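Local coordinates for splicing factor U2AF 35 kDa subunit (Homo sapiens, PDB 1JMT), which pairs with the large U2AF subunit, the core of that heterodimer being captured here, and mediates the protein and RNA contacts needed for accurate 3'-splice-site selection, at residues E82-V85 / I86-N90. The protein carries 1 engineered substitution. Residues are numbered along the deposited sequence; the frame is centred on the assembly and turned at random.
Sequences EKAV and IDLNN
Leu-88 packs back on Ala-84 one turn earlier, in the last turns of helix 78-88 of this RNA recognition motif. Leu-88 N donates to Ala-84 O at 2.7 Å, the shortest of three successive i to i+4 backbone bonds. From the root outward, Leu-88 CB and CG each lie 3.1 Å from that same Ala-84 O, and CD1 lies 3.3 Å from it. CG stands anti to the carbonyl carbon (chi1 -76°), which turns the branch back along the helix; the extended second torsion then sets CD1 at 3.9 Å from Ala-84 CB. Beyond the helix, Leu-88 meets Ile-4, Leu-6, Ile-98 and Ala-100 of the sheet, an aromatic side chain of the bound peptide, and Tyr-51 of helix 22-51, whose OH also hydrogen-bonds Asp-87 OD2. Cutting Leu-88 back to alanine is likely to open a gap between helix and sheet and leave the peptide's aromatic group without this apolar neighbour. Asp-87 N reaches Lys-83 O almost straight (174°). The third bond, Asn-89 N to Val-85 O, is more bent at 144°. Next to it, the Asn-89 and Val-85 side chains lie side by side, pointing the same way: OD1 of Asn-89 accepts from Ala-100 N, while its ND2 rests 3.5 Å from Val-85 CG1.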
loop_
_atom_site.group_PDB
_atom_site.type_symbol
_atom_site.label_atom_id
_atom_site.label_comp_id
_atom_site.label_asym_id
_atom_site.label_seq_id
_atom_site.Cartn_x
_atom_site.Cartn_y
_atom_site.Cartn_z
ATOM N N GLU A 82 -1.191 -1.396 -15.670
ATOM C CA GLU A 82 0.038 -0.801 -16.173
ATOM C C GLU A 82 0.109 0.693 -15.897
ATOM O O GLU A 82 1.184 1.227 -15.626
ATOM C CB GLU A 82 0.179 -1.066 -17.676
ATOM C CG GLU A 82 0.244 -2.546 -18.022
ATOM C CD GLU A 82 0.400 -2.802 -19.511
ATOM O OE1 GLU A 82 -0.406 -2.257 -20.296
ATOM O OE2 GLU A 82 1.323 -3.554 -19.895
ATOM N N LYS A 83 -1.031 1.369 -15.966
ATOM C CA LYS A 83 -1.055 2.800 -15.702
ATOM C C LYS A 83 -0.980 3.095 -14.209
ATOM O O LYS A 83 -0.424 4.117 -13.799
ATOM C CB LYS A 83 -2.314 3.430 -16.294
ATOM C CG LYS A 83 -2.267 3.583 -17.811
ATOM C CD LYS A 83 -3.548 4.214 -18.335
ATOM C CE LYS A 83 -3.536 4.313 -19.849
ATOM N NZ LYS A 83 -4.826 4.838 -20.380
ATOM N N ALA A 84 -1.544 2.205 -13.396
ATOM C CA ALA A 84 -1.517 2.396 -11.954
ATOM C C ALA A 84 -0.075 2.352 -11.477
ATOM O O ALA A 84 0.358 3.197 -10.696
ATOM C CB ALA A 84 -2.330 1.312 -11.253
ATOM N N VAL A 85 0.670 1.363 -11.959
ATOM C CA VAL A 85 2.065 1.204 -11.571
ATOM C C VAL A 85 2.872 2.477 -11.814
ATOM O O VAL A 85 3.580 2.950 -10.924
ATOM C CB VAL A 85 2.712 0.027 -12.326
ATOM C CG1 VAL A 85 4.206 -0.035 -12.030
ATOM C CG2 VAL A 85 2.044 -1.275 -11.902
ATOM N N ILE A 86 2.750 3.030 -13.015
ATOM C CA ILE A 86 3.469 4.244 -13.377
ATOM C C ILE A 86 3.100 5.419 -12.469
ATOM O O ILE A 86 3.978 6.074 -11.900
ATOM C CB ILE A 86 3.185 4.634 -14.845
ATOM C CG1 ILE A 86 3.644 3.510 -15.775
ATOM C CG2 ILE A 86 3.909 5.930 -15.193
ATOM C CD1 ILE A 86 3.105 3.630 -17.186
ATOM N N ASP A 87 1.806 5.683 -12.324
ATOM C CA ASP A 87 1.384 6.794 -11.479
ATOM C C ASP A 87 1.721 6.569 -10.007
ATOM O O ASP A 87 2.188 7.486 -9.324
ATOM C CB ASP A 87 -0.121 7.052 -11.629
ATOM C CG ASP A 87 -0.565 8.309 -10.899
ATOM O OD1 ASP A 87 -0.036 9.397 -11.219
ATOM O OD2 ASP A 87 -1.433 8.220 -10.004
ATOM N N LEU A 88 1.489 5.354 -9.517
ATOM C CA LEU A 88 1.760 5.042 -8.112
ATOM C C LEU A 88 3.226 5.203 -7.751
ATOM O O LEU A 88 3.563 5.547 -6.615
ATOM C CB LEU A 88 1.292 3.622 -7.780
ATOM C CG LEU A 88 -0.229 3.496 -7.632
ATOM C CD1 LEU A 88 -0.656 2.047 -7.766
ATOM C CD2 LEU A 88 -0.650 4.070 -6.289
ATOM N N ASN A 89 4.108 4.944 -8.708
ATOM C CA ASN A 89 5.520 5.092 -8.437
ATOM C C ASN A 89 5.920 6.565 -8.328
ATOM O O ASN A 89 7.049 6.879 -7.953
ATOM C CB ASN A 89 6.356 4.363 -9.492
ATOM C CG ASN A 89 6.572 2.903 -9.138
ATOM O OD1 ASN A 89 6.925 2.587 -8.005
ATOM N ND2 ASN A 89 6.368 2.011 -10.099
ATOM N N ASN A 90 4.981 7.456 -8.652
ATOM C CA ASN A 90 5.189 8.898 -8.542
ATOM C C ASN A 90 4.404 9.464 -7.351
ATOM O O ASN A 90 4.153 10.671 -7.288
ATOM C CB ASN A 90 4.731 9.624 -9.814
ATOM C CG ASN A 90 5.616 9.324 -11.007
ATOM O OD1 ASN A 90 6.832 9.238 -10.874
ATOM N ND2 ASN A 90 5.011 9.178 -12.181
#